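Local coordinates for protein chitosanase (Gynuella sunshinyii YC6258, PDB 6X2Q) that probably hydrolyses chitosan as a family 46 glycoside hydrolase and binds chitotetraose, at residues Q7-F18 and P134-I145; R125-M133 and I170-W180. One frame throughout, in Å; residues are numbered along the deposited sequence.

Interaction 1: residues Q7-F18 and P134-I145; sequences QRLLADQIISIF and PLTLLALYDAII
Two helices of the lysozyme-like family 46 fold, 7-18 and 134-145, pack here by knobs-into-holes, with Ile15 set among Leu138, Tyr141, Asp142 and Ile145, and Tyr141 in return among Arg8, Ala11, Asp12 and Ile15. The short axes cross at -44° and approach to 10.6 Å. The backbones come nearest at Ala11 and Leu138, where Ala11 CB lies 3.6 Å from Leu138 CD1, while the other branch, Leu138 CD2, meets Ile14 CD1. Ile15 CD1 comes 3.4 Å from Tyr141 CD2, the two side chains crossing at about a right angle. With CG anti to the backbone N (chi1 177°), the Tyr141 ring runs beside helix 7-18 and carries its hydroxyl to the Arg8-Asp12 salt bridge. Arg8 NH2 gives Tyr141 OH a weak, bent bond of 2.9 Å, guanidinium and ring planes nearly perpendicular; a water joins the same OH to Asp12 OD1, to which it donates. Arg8 NE donates almost straight (172°) to Asp12 OD1, 3.1 Å away. A phenylalanine in place of Tyr141 would probably leave Arg8 NH2 and the bridging water without their shared oxygen. Asp142 OD1 lies at the Phe18 ring edge, its carboxylate paired with Arg210 and Arg188. Helix 104-129 flanks Tyr141, helix 177-193 lies against Ala143, strand 238-240 backs Ile14, and Ile145 touches two of the bound glucosamine units.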
loop_
_atom_site.group_PDB
_atom_site.type_symbol
_atom_site.label_atom_id
_atom_site.label_comp_id
_atom_site.label_asym_id
_atom_site.label_seq_id
_atom_site.Cartn_x
_atom_site.Cartn_y
_atom_site.Cartn_z
ATOM N N GLN A 7 10.819 -9.854 9.342
ATOM C CA GLN A 7 9.473 -9.972 8.728
ATOM C C GLN A 7 9.023 -8.653 8.081
ATOM O O GLN A 7 8.396 -8.719 7.057
ATOM C CB GLN A 7 8.475 -10.532 9.734
ATOM C CG GLN A 7 8.658 -12.010 10.012
ATOM C CD GLN A 7 7.806 -12.476 11.164
ATOM O OE1 GLN A 7 7.391 -11.703 12.000
ATOM N NE2 GLN A 7 7.519 -13.753 11.208
ATOM N N ARG A 8 9.395 -7.527 8.677
ATOM C CA ARG A 8 9.035 -6.198 8.142
ATOM C C ARG A 8 9.884 -5.886 6.909
ATOM O O ARG A 8 9.340 -5.361 5.958
ATOM C CB ARG A 8 9.160 -5.117 9.204
ATOM C CG ARG A 8 8.159 -3.986 9.032
ATOM C CD ARG A 8 8.742 -2.918 8.137
ATOM N NE ARG A 8 7.847 -2.030 7.437
ATOM C CZ ARG A 8 7.092 -1.136 8.019
ATOM N NH1 ARG A 8 7.089 -1.038 9.330
ATOM N NH2 ARG A 8 6.359 -0.328 7.296
ATOM N N LEU A 9 11.166 -6.214 6.931
ATOM C CA LEU A 9 11.967 -5.941 5.724
ATOM C C LEU A 9 11.387 -6.799 4.607
ATOM O O LEU A 9 11.283 -6.326 3.508
ATOM C CB LEU A 9 13.425 -6.295 5.994
ATOM C CG LEU A 9 14.119 -6.988 4.837
ATOM C CD1 LEU A 9 14.966 -6.008 4.066
ATOM C CD2 LEU A 9 14.944 -8.152 5.315
ATOM N N LEU A 10 11.047 -8.033 4.942
ATOM C CA LEU A 10 10.421 -8.985 4.039
ATOM C C LEU A 10 9.114 -8.426 3.479
ATOM O O LEU A 10 8.912 -8.394 2.263
ATOM C CB LEU A 10 10.183 -10.287 4.789
ATOM C CG LEU A 10 10.472 -11.661 4.202
ATOM C CD1 LEU A 10 11.747 -11.719 3.407
ATOM C CD2 LEU A 10 10.572 -12.595 5.368
ATOM N N ALA A 11 8.222 -7.965 4.358
ATOM C CA ALA A 11 6.982 -7.340 3.912
ATOM C C ALA A 11 7.255 -6.205 2.929
ATOM O O ALA A 11 6.635 -6.131 1.860
ATOM C CB ALA A 11 6.195 -6.829 5.118
ATOM N N ASP A 12 8.199 -5.322 3.267
ATOM C CA ASP A 12 8.480 -4.180 2.406
ATOM C C ASP A 12 9.012 -4.629 1.055
ATOM O O ASP A 12 8.657 -4.053 0.023
ATOM C CB ASP A 12 9.475 -3.228 3.074
ATOM C CG ASP A 12 8.878 -2.503 4.266
ATOM O OD1 ASP A 12 7.637 -2.536 4.422
ATOM O OD2 ASP A 12 9.649 -1.886 5.041
ATOM N N GLN A 13 9.872 -5.643 1.037
ATOM C CA GLN A 13 10.436 -6.069 -0.237
ATOM C C GLN A 13 9.391 -6.766 -1.097
ATOM O O GLN A 13 9.399 -6.626 -2.326
ATOM C CB GLN A 13 11.647 -6.965 0.002
ATOM C CG GLN A 13 12.859 -6.140 0.377
ATOM C CD GLN A 13 14.088 -6.952 0.748
ATOM O OE1 GLN A 13 14.143 -8.169 0.571
ATOM N NE2 GLN A 13 15.090 -6.266 1.268
ATOM N N ILE A 14 8.463 -7.491 -0.461
ATOM C CA ILE A 14 7.397 -8.182 -1.194
ATOM C C ILE A 14 6.438 -7.176 -1.817
ATOM O O ILE A 14 6.096 -7.270 -3.002
ATOM C CB ILE A 14 6.643 -9.153 -0.260
ATOM C CG1 ILE A 14 7.538 -10.315 0.170
ATOM C CG2 ILE A 14 5.373 -9.650 -0.919
ATOM C CD1 ILE A 14 6.935 -11.166 1.288
ATOM N N ILE A 15 5.974 -6.208 -1.016
ATOM C CA ILE A 15 5.038 -5.205 -1.509
ATOM C C ILE A 15 5.697 -4.354 -2.576
ATOM O O ILE A 15 5.062 -3.946 -3.558
ATOM C CB ILE A 15 4.514 -4.358 -0.337
ATOM C CG1 ILE A 15 3.692 -5.257 0.584
ATOM C CG2 ILE A 15 3.721 -3.131 -0.837
ATOM C CD1 ILE A 15 3.283 -4.595 1.872
ATOM N N SER A 16 6.986 -4.066 -2.400
ATOM C CA SER A 16 7.712 -3.358 -3.439
ATOM C C SER A 16 7.691 -4.146 -4.750
ATOM O O SER A 16 7.446 -3.582 -5.823
ATOM C CB SER A 16 9.140 -3.080 -2.970
ATOM O OG SER A 16 9.812 -2.268 -3.909
ATOM N N ILE A 17 7.919 -5.458 -4.677
ATOM C CA ILE A 17 7.821 -6.297 -5.868
ATOM C C ILE A 17 6.398 -6.285 -6.410
ATOM O O ILE A 17 6.183 -6.155 -7.619
ATOM C CB ILE A 17 8.295 -7.728 -5.558
ATOM C CG1 ILE A 17 9.813 -7.763 -5.373
ATOM C CG2 ILE A 17 7.868 -8.692 -6.672
ATOM C CD1 ILE A 17 10.321 -9.041 -4.725
ATOM N N PHE A 18 5.407 -6.401 -5.524
ATOM C CA PHE A 18 4.016 -6.369 -5.953
ATOM C C PHE A 18 3.745 -5.167 -6.832
ATOM O O PHE A 18 3.085 -5.279 -7.869
ATOM C CB PHE A 18 3.082 -6.340 -4.742
ATOM C CG PHE A 18 2.912 -7.669 -4.073
ATOM C CD1 PHE A 18 3.486 -8.812 -4.616
ATOM C CD2 PHE A 18 2.188 -7.776 -2.896
ATOM C CE1 PHE A 18 3.356 -10.032 -3.994
ATOM C CE2 PHE A 18 2.038 -8.998 -2.273
ATOM C CZ PHE A 18 2.616 -10.139 -2.826
ATOM N N PRO A 134 1.871 -13.980 10.712
ATOM C CA PRO A 134 2.543 -12.911 9.952
ATOM C C PRO A 134 1.994 -12.703 8.541
ATOM O O PRO A 134 1.936 -11.553 8.064
ATOM C CB PRO A 134 3.997 -13.386 9.937
ATOM C CG PRO A 134 4.135 -14.169 11.237
ATOM C CD PRO A 134 2.818 -14.863 11.427
ATOM N N LEU A 135 1.578 -13.785 7.866
ATOM C CA LEU A 135 1.034 -13.667 6.513
ATOM C C LEU A 135 -0.232 -12.816 6.502
ATOM O O LEU A 135 -0.426 -11.987 5.602
ATOM C CB LEU A 135 0.740 -15.060 5.939
ATOM C CG LEU A 135 0.079 -15.084 4.559
ATOM C CD1 LEU A 135 1.037 -14.504 3.545
ATOM C CD2 LEU A 135 -0.324 -16.486 4.145
ATOM N N THR A 136 -1.113 -13.013 7.493
ATOM C CA THR A 136 -2.298 -12.163 7.614
ATOM C C THR A 136 -1.918 -10.688 7.791
ATOM O O THR A 136 -2.565 -9.801 7.220
ATOM C CB THR A 136 -3.161 -12.648 8.780
ATOM O OG1 THR A 136 -3.346 -14.047 8.645
ATOM C CG2 THR A 136 -4.547 -11.996 8.781
ATOM N N LEU A 137 -0.869 -10.407 8.576
ATOM C CA LEU A 137 -0.429 -9.025 8.755
ATOM C C LEU A 137 0.073 -8.442 7.442
ATOM O O LEU A 137 -0.222 -7.287 7.107
ATOM C CB LEU A 137 0.667 -8.950 9.828
ATOM C CG LEU A 137 0.251 -8.877 11.307
ATOM C CD1 LEU A 137 -0.894 -9.821 11.637
ATOM C CD2 LEU A 137 1.443 -9.147 12.245
ATOM N N LEU A 138 0.835 -9.232 6.689
ATOM C CA LEU A 138 1.320 -8.780 5.400
ATOM C C LEU A 138 0.148 -8.484 4.469
ATOM O O LEU A 138 0.097 -7.422 3.837
ATOM C CB LEU A 138 2.249 -9.847 4.821
ATOM C CG LEU A 138 2.684 -9.621 3.375
ATOM C CD1 LEU A 138 3.516 -8.349 3.262
ATOM C CD2 LEU A 138 3.465 -10.820 2.883
ATOM N N ALA A 139 -0.839 -9.383 4.437
ATOM C CA ALA A 139 -1.994 -9.197 3.566
ATOM C C ALA A 139 -2.773 -7.950 3.945
ATOM O O ALA A 139 -3.241 -7.215 3.069
ATOM C CB ALA A 139 -2.901 -10.423 3.628
ATOM N N LEU A 140 -2.931 -7.691 5.247
ATOM C CA LEU A 140 -3.619 -6.461 5.634
ATOM C C LEU A 140 -2.797 -5.232 5.288
ATOM O O LEU A 140 -3.358 -4.184 4.944
ATOM C CB LEU A 140 -3.931 -6.469 7.128
ATOM C CG LEU A 140 -4.901 -7.563 7.560
ATOM C CD1 LEU A 140 -4.902 -7.686 9.094
ATOM C CD2 LEU A 140 -6.291 -7.305 7.031
ATOM N N TYR A 141 -1.476 -5.342 5.372
ATOM C CA TYR A 141 -0.628 -4.179 5.141
ATOM C C TYR A 141 -0.574 -3.837 3.655
ATOM O O TYR A 141 -0.679 -2.664 3.267
ATOM C CB TYR A 141 0.757 -4.462 5.694
ATOM C CG TYR A 141 1.792 -3.389 5.476
ATOM C CD1 TYR A 141 1.490 -2.042 5.632
ATOM C CD2 TYR A 141 3.093 -3.740 5.145
ATOM C CE1 TYR A 141 2.470 -1.076 5.448
ATOM C CE2 TYR A 141 4.065 -2.804 4.962
ATOM C CZ TYR A 141 3.757 -1.472 5.110
ATOM O OH TYR A 141 4.760 -0.555 4.912
ATOM N N ASP A 142 -0.427 -4.863 2.815
ATOM C CA ASP A 142 -0.474 -4.658 1.377
ATOM C C ASP A 142 -1.824 -4.107 0.950
ATOM O O ASP A 142 -1.890 -3.202 0.115
ATOM C CB ASP A 142 -0.181 -5.969 0.655
ATOM C CG ASP A 142 -0.096 -5.792 -0.850
ATOM O OD1 ASP A 142 0.821 -5.062 -1.284
ATOM O OD2 ASP A 142 -0.935 -6.370 -1.595
ATOM N N ALA A 143 -2.917 -4.633 1.520
ATOM C CA ALA A 143 -4.239 -4.133 1.152
ATOM C C ALA A 143 -4.440 -2.689 1.606
ATOM O O ALA A 143 -5.047 -1.882 0.886
ATOM C CB ALA A 143 -5.336 -5.045 1.726
ATOM N N ILE A 144 -3.948 -2.327 2.794
ATOM C CA ILE A 144 -4.166 -0.941 3.207
ATOM C C ILE A 144 -3.422 0.015 2.276
ATOM O O ILE A 144 -3.896 1.120 2.006
ATOM C CB ILE A 144 -3.785 -0.720 4.692
ATOM C CG1 ILE A 144 -4.657 0.384 5.306
ATOM C CG2 ILE A 144 -2.324 -0.366 4.848
ATOM C CD1 ILE A 144 -4.477 0.568 6.793
ATOM N N ILE A 145 -2.291 -0.415 1.716
ATOM C CA ILE A 145 -1.501 0.480 0.878
ATOM C C ILE A 145 -2.201 0.750 -0.450
ATOM O O ILE A 145 -2.241 1.894 -0.926
ATOM C CB ILE A 145 -0.095 -0.104 0.669
ATOM C CG1 ILE A 145 0.762 0.153 1.915
ATOM C CG2 ILE A 145 0.559 0.492 -0.599
ATOM C CD1 ILE A 145 1.983 -0.700 1.973
HETATM O O HOH W 1 6.100 -0.683 2.490
#

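Interaction 2: residues R125-M133 and I170-W180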
loop_
_atom_site.group_PDB
_atom_site.type_symbol
_atom_site.label_atom_id
_atom_site.label_comp_id
_atom_site.label_asym_id
_atom_site.label_seq_id
_atom_site.Cartn_x
_atom_site.Cartn_y
_atom_site.Cartn_z
ATOM N N ARG A 125 -5.604 -2.887 12.951
ATOM C CA ARG A 125 -6.693 -3.724 12.458
ATOM C C ARG A 125 -6.437 -5.185 12.803
ATOM O O ARG A 125 -7.326 -5.879 13.301
ATOM C CB ARG A 125 -6.876 -3.559 10.957
ATOM C CG ARG A 125 -7.263 -2.167 10.529
ATOM C CD ARG A 125 -8.697 -1.865 10.862
ATOM N NE ARG A 125 -9.026 -0.485 10.518
ATOM C CZ ARG A 125 -10.256 0.014 10.490
ATOM N NH1 ARG A 125 -11.309 -0.748 10.774
ATOM N NH2 ARG A 125 -10.425 1.285 10.174
ATOM N N ALA A 126 -5.216 -5.662 12.551
ATOM C CA ALA A 126 -4.893 -7.051 12.846
ATOM C C ALA A 126 -5.171 -7.374 14.307
ATOM O O ALA A 126 -5.773 -8.407 14.615
ATOM C CB ALA A 126 -3.432 -7.335 12.489
ATOM N N ALA A 127 -4.777 -6.474 15.220
ATOM C CA ALA A 127 -4.976 -6.725 16.648
ATOM C C ALA A 127 -6.458 -6.787 17.000
ATOM O O ALA A 127 -6.877 -7.651 17.780
ATOM C CB ALA A 127 -4.275 -5.651 17.480
ATOM N N GLU A 128 -7.264 -5.878 16.440
ATOM C CA GLU A 128 -8.709 -5.939 16.644
ATOM C C GLU A 128 -9.289 -7.251 16.138
ATOM O O GLU A 128 -10.208 -7.809 16.750
ATOM C CB GLU A 128 -9.386 -4.766 15.949
ATOM C CG GLU A 128 -9.252 -3.469 16.713
ATOM C CD GLU A 128 -9.392 -2.256 15.820
ATOM O OE1 GLU A 128 -8.533 -1.344 15.920
ATOM O OE2 GLU A 128 -10.353 -2.219 15.020
ATOM N N LEU A 129 -8.762 -7.762 15.019
ATOM C CA LEU A 129 -9.220 -9.040 14.488
ATOM C C LEU A 129 -8.729 -10.221 15.313
ATOM O O LEU A 129 -9.255 -11.333 15.161
ATOM C CB LEU A 129 -8.749 -9.221 13.046
ATOM C CG LEU A 129 -9.405 -8.355 11.967
ATOM C CD1 LEU A 129 -8.556 -8.394 10.704
ATOM C CD2 LEU A 129 -10.803 -8.854 11.698
ATOM N N GLY A 130 -7.726 -10.015 16.162
ATOM C CA GLY A 130 -7.063 -11.148 16.772
ATOM C C GLY A 130 -6.134 -11.885 15.836
ATOM O O GLY A 130 -5.712 -12.996 16.150
ATOM N N ALA A 131 -5.797 -11.294 14.688
ATOM C CA ALA A 131 -4.957 -11.978 13.708
ATOM C C ALA A 131 -3.540 -12.147 14.247
ATOM O O ALA A 131 -2.946 -11.204 14.774
ATOM C CB ALA A 131 -4.930 -11.197 12.393
ATOM N N GLN A 132 -2.978 -13.343 14.089
ATOM C CA GLN A 132 -1.663 -13.601 14.635
ATOM C C GLN A 132 -0.671 -14.200 13.653
ATOM O O GLN A 132 0.520 -14.280 13.981
ATOM C CB GLN A 132 -1.783 -14.509 15.866
ATOM C CG GLN A 132 -2.474 -13.781 17.015
ATOM C CD GLN A 132 -2.310 -14.471 18.331
ATOM O OE1 GLN A 132 -3.059 -15.385 18.648
ATOM N NE2 GLN A 132 -1.330 -14.037 19.116
ATOM N N MET A 133 -1.100 -14.620 12.485
ATOM C CA MET A 133 -0.123 -15.147 11.548
ATOM C C MET A 133 0.545 -13.993 10.808
ATOM O O MET A 133 -0.146 -13.087 10.329
ATOM C CB MET A 133 -0.782 -16.107 10.559
ATOM C CG MET A 133 -1.679 -17.157 11.218
ATOM S SD MET A 133 -2.226 -18.431 10.051
ATOM C CE MET A 133 -3.234 -17.432 8.926
ATOM N N ILE A 170 -14.471 -13.310 13.576
ATOM C CA ILE A 170 -13.066 -12.924 13.474
ATOM C C ILE A 170 -12.242 -14.007 14.157
ATOM O O ILE A 170 -12.782 -14.852 14.896
ATOM C CB ILE A 170 -12.808 -11.529 14.093
ATOM C CG1 ILE A 170 -13.002 -11.564 15.613
ATOM C CG2 ILE A 170 -13.687 -10.502 13.430
ATOM C CD1 ILE A 170 -12.667 -10.256 16.318
ATOM N N PRO A 171 -10.919 -14.026 13.914
ATOM C CA PRO A 171 -10.084 -15.064 14.546
ATOM C C PRO A 171 -10.105 -15.032 16.063
ATOM O O PRO A 171 -10.111 -16.093 16.697
ATOM C CB PRO A 171 -8.688 -14.775 13.982
ATOM C CG PRO A 171 -8.958 -14.169 12.645
ATOM C CD PRO A 171 -10.178 -13.305 12.855
ATOM N N ALA A 172 -10.138 -13.842 16.663
ATOM C CA ALA A 172 -10.229 -13.739 18.114
ATOM C C ALA A 172 -11.528 -14.324 18.653
ATOM O O ALA A 172 -11.635 -14.555 19.859
ATOM C CB ALA A 172 -10.111 -12.274 18.551
ATOM N N GLU A 173 -12.522 -14.544 17.795
ATOM C CA GLU A 173 -13.750 -15.206 18.194
ATOM C C GLU A 173 -13.725 -16.697 17.895
ATOM O O GLU A 173 -14.729 -17.376 18.116
ATOM C CB GLU A 173 -14.955 -14.546 17.518
ATOM C CG GLU A 173 -15.256 -13.152 18.053
ATOM C CD GLU A 173 -16.197 -12.368 17.157
ATOM O OE1 GLU A 173 -16.488 -12.845 16.036
ATOM O OE2 GLU A 173 -16.640 -11.278 17.577
ATOM N N GLY A 174 -12.600 -17.228 17.412
ATOM C CA GLY A 174 -12.473 -18.645 17.165
ATOM C C GLY A 174 -12.638 -19.079 15.721
ATOM O O GLY A 174 -12.470 -20.269 15.436
ATOM N N VAL A 175 -12.985 -18.172 14.802
ATOM C CA VAL A 175 -12.916 -18.518 13.384
ATOM C C VAL A 175 -11.466 -18.813 13.038
ATOM O O VAL A 175 -10.578 -17.993 13.302
ATOM C CB VAL A 175 -13.465 -17.380 12.502
ATOM C CG1 VAL A 175 -13.237 -17.711 11.019
ATOM C CG2 VAL A 175 -14.944 -17.099 12.785
ATOM N N ASP A 176 -11.216 -19.983 12.449
ATOM C CA ASP A 176 -9.863 -20.346 12.036
ATOM C C ASP A 176 -9.264 -19.240 11.172
ATOM O O ASP A 176 -9.868 -18.815 10.180
ATOM C CB ASP A 176 -9.879 -21.677 11.268
ATOM C CG ASP A 176 -8.471 -22.168 10.890
ATOM O OD1 ASP A 176 -7.872 -21.616 9.942
ATOM O OD2 ASP A 176 -7.943 -23.095 11.555
ATOM N N GLU A 177 -8.066 -18.779 11.554
ATOM C CA GLU A 177 -7.505 -17.592 10.920
ATOM C C GLU A 177 -7.181 -17.832 9.448
ATOM O O GLU A 177 -7.272 -16.901 8.641
ATOM C CB GLU A 177 -6.259 -17.117 11.657
ATOM C CG GLU A 177 -5.772 -15.762 11.153
ATOM C CD GLU A 177 -4.552 -15.255 11.883
ATOM O OE1 GLU A 177 -4.430 -15.495 13.109
ATOM O OE2 GLU A 177 -3.701 -14.625 11.218
ATOM N N ARG A 178 -6.815 -19.063 9.081
ATOM C CA ARG A 178 -6.533 -19.354 7.682
ATOM C C ARG A 178 -7.796 -19.265 6.842
ATOM O O ARG A 178 -7.747 -18.828 5.687
ATOM C CB ARG A 178 -5.899 -20.733 7.534
ATOM C CG ARG A 178 -4.412 -20.766 7.881
ATOM C CD ARG A 178 -3.949 -22.205 8.058
ATOM N NE ARG A 178 -4.820 -22.904 8.990
ATOM C CZ ARG A 178 -4.709 -24.202 9.258
ATOM N NH1 ARG A 178 -3.776 -24.922 8.642
ATOM N NH2 ARG A 178 -5.532 -24.781 10.124
ATOM N N ARG A 179 -8.935 -19.676 7.405
ATOM C CA ARG A 179 -10.206 -19.538 6.699
ATOM C C ARG A 179 -10.566 -18.064 6.518
ATOM O O ARG A 179 -10.994 -17.643 5.432
ATOM C CB ARG A 179 -11.309 -20.287 7.456
ATOM C CG ARG A 179 -12.571 -20.529 6.626
ATOM C CD ARG A 179 -13.436 -21.651 7.197
ATOM N NE ARG A 179 -14.445 -21.111 8.101
ATOM C CZ ARG A 179 -15.598 -20.582 7.702
ATOM N NH1 ARG A 179 -15.896 -20.553 6.413
ATOM N NH2 ARG A 179 -16.458 -20.093 8.593
ATOM N N TRP A 180 -10.411 -17.266 7.581
ATOM C CA TRP A 180 -10.681 -15.836 7.478
ATOM C C TRP A 180 -9.783 -15.196 6.434
ATOM O O TRP A 180 -10.243 -14.390 5.618
ATOM C CB TRP A 180 -10.488 -15.157 8.833
ATOM C CG TRP A 180 -10.953 -13.718 8.862
ATOM C CD1 TRP A 180 -12.120 -13.249 9.394
ATOM C CD2 TRP A 180 -10.250 -12.568 8.361
ATOM N NE1 TRP A 180 -12.194 -11.883 9.241
ATOM C CE2 TRP A 180 -11.064 -11.445 8.603
ATOM C CE3 TRP A 180 -9.021 -12.383 7.716
ATOM C CZ2 TRP A 180 -10.691 -10.150 8.219
ATOM C CZ3 TRP A 180 -8.646 -11.097 7.339
ATOM C CH2 TRP A 180 -9.484 -9.999 7.585
#
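Leu129, near the end of helix 104-129, meets 170-180 with both side chain and carbonyl. Its CD1 lies 3.6 Å from Trp180 CH2, the side chains crossing at about a right angle, and its CD2 is 3.7 Å from Ile170 CG2. Leu129 O accepts from Ala172 N at 3.1 Å, with an N-H...O angle of 158°, tying the helix end to the 3-10 turn 171-173. Gly130 follows with positive phi (75°) in a Schellman motif. A side chain at this position would strike both the preceding carbonyl and Ala172 CB, which stands 3.7 Å from Gly130 CA, so the backbone and the contact both call for glycine. Past Ala131, whose CB passes 3.8 Å from Glu177 OE2, two successive amides are gripped by one carboxylate: Gln132 N donates to Glu177 OE1 at 2.8 Å and Met133 N to Glu177 OE2 at 2.9 Å, each reaching its oxygen from the syn side. Glu177 reaches them because it is extended, CG anti to the backbone N (chi1 -171°). Thr136 OG1 probably bonds OE2 as well, which is likely to fix the carboxylate's rotation. Met133, the N-cap residue of helix 134-147, bends at chi3 and lays CE 3.7 Å from Arg178 CG. The loop 130-133 joins helix 104-129 to helix 134-147 and is hydrogen-bonded to Glu177, the first residue of helix 177-193; Trp180 reaches Thr164 of helix 156-167.

Overall arrangement
Helix 134-147 connects the contacts: interaction 1 packs most of its length against helix 5-20, and the loop of interaction 2 leads into its first turn. Their centres lie about 17 Å apart, yet they touch, with Thr136 and Glu177 as the probable polar bridge and Ala126 packed on Leu137 and Leu140. Interaction 1, about 8 Å from the chain centre, is largely buried and relies on interlocking aliphatic and aromatic side chains, with polar groups both at the Arg8-Asp12-Tyr141 cluster and at buried Asp142. Interaction 2, about 21 Å out and partly exposed, combines one main-chain bond, two amides held by one carboxylate, and the packing of Leu129 on Ile170 and Trp180. The buried surfaces are nearly equal, 491 and 502 Å².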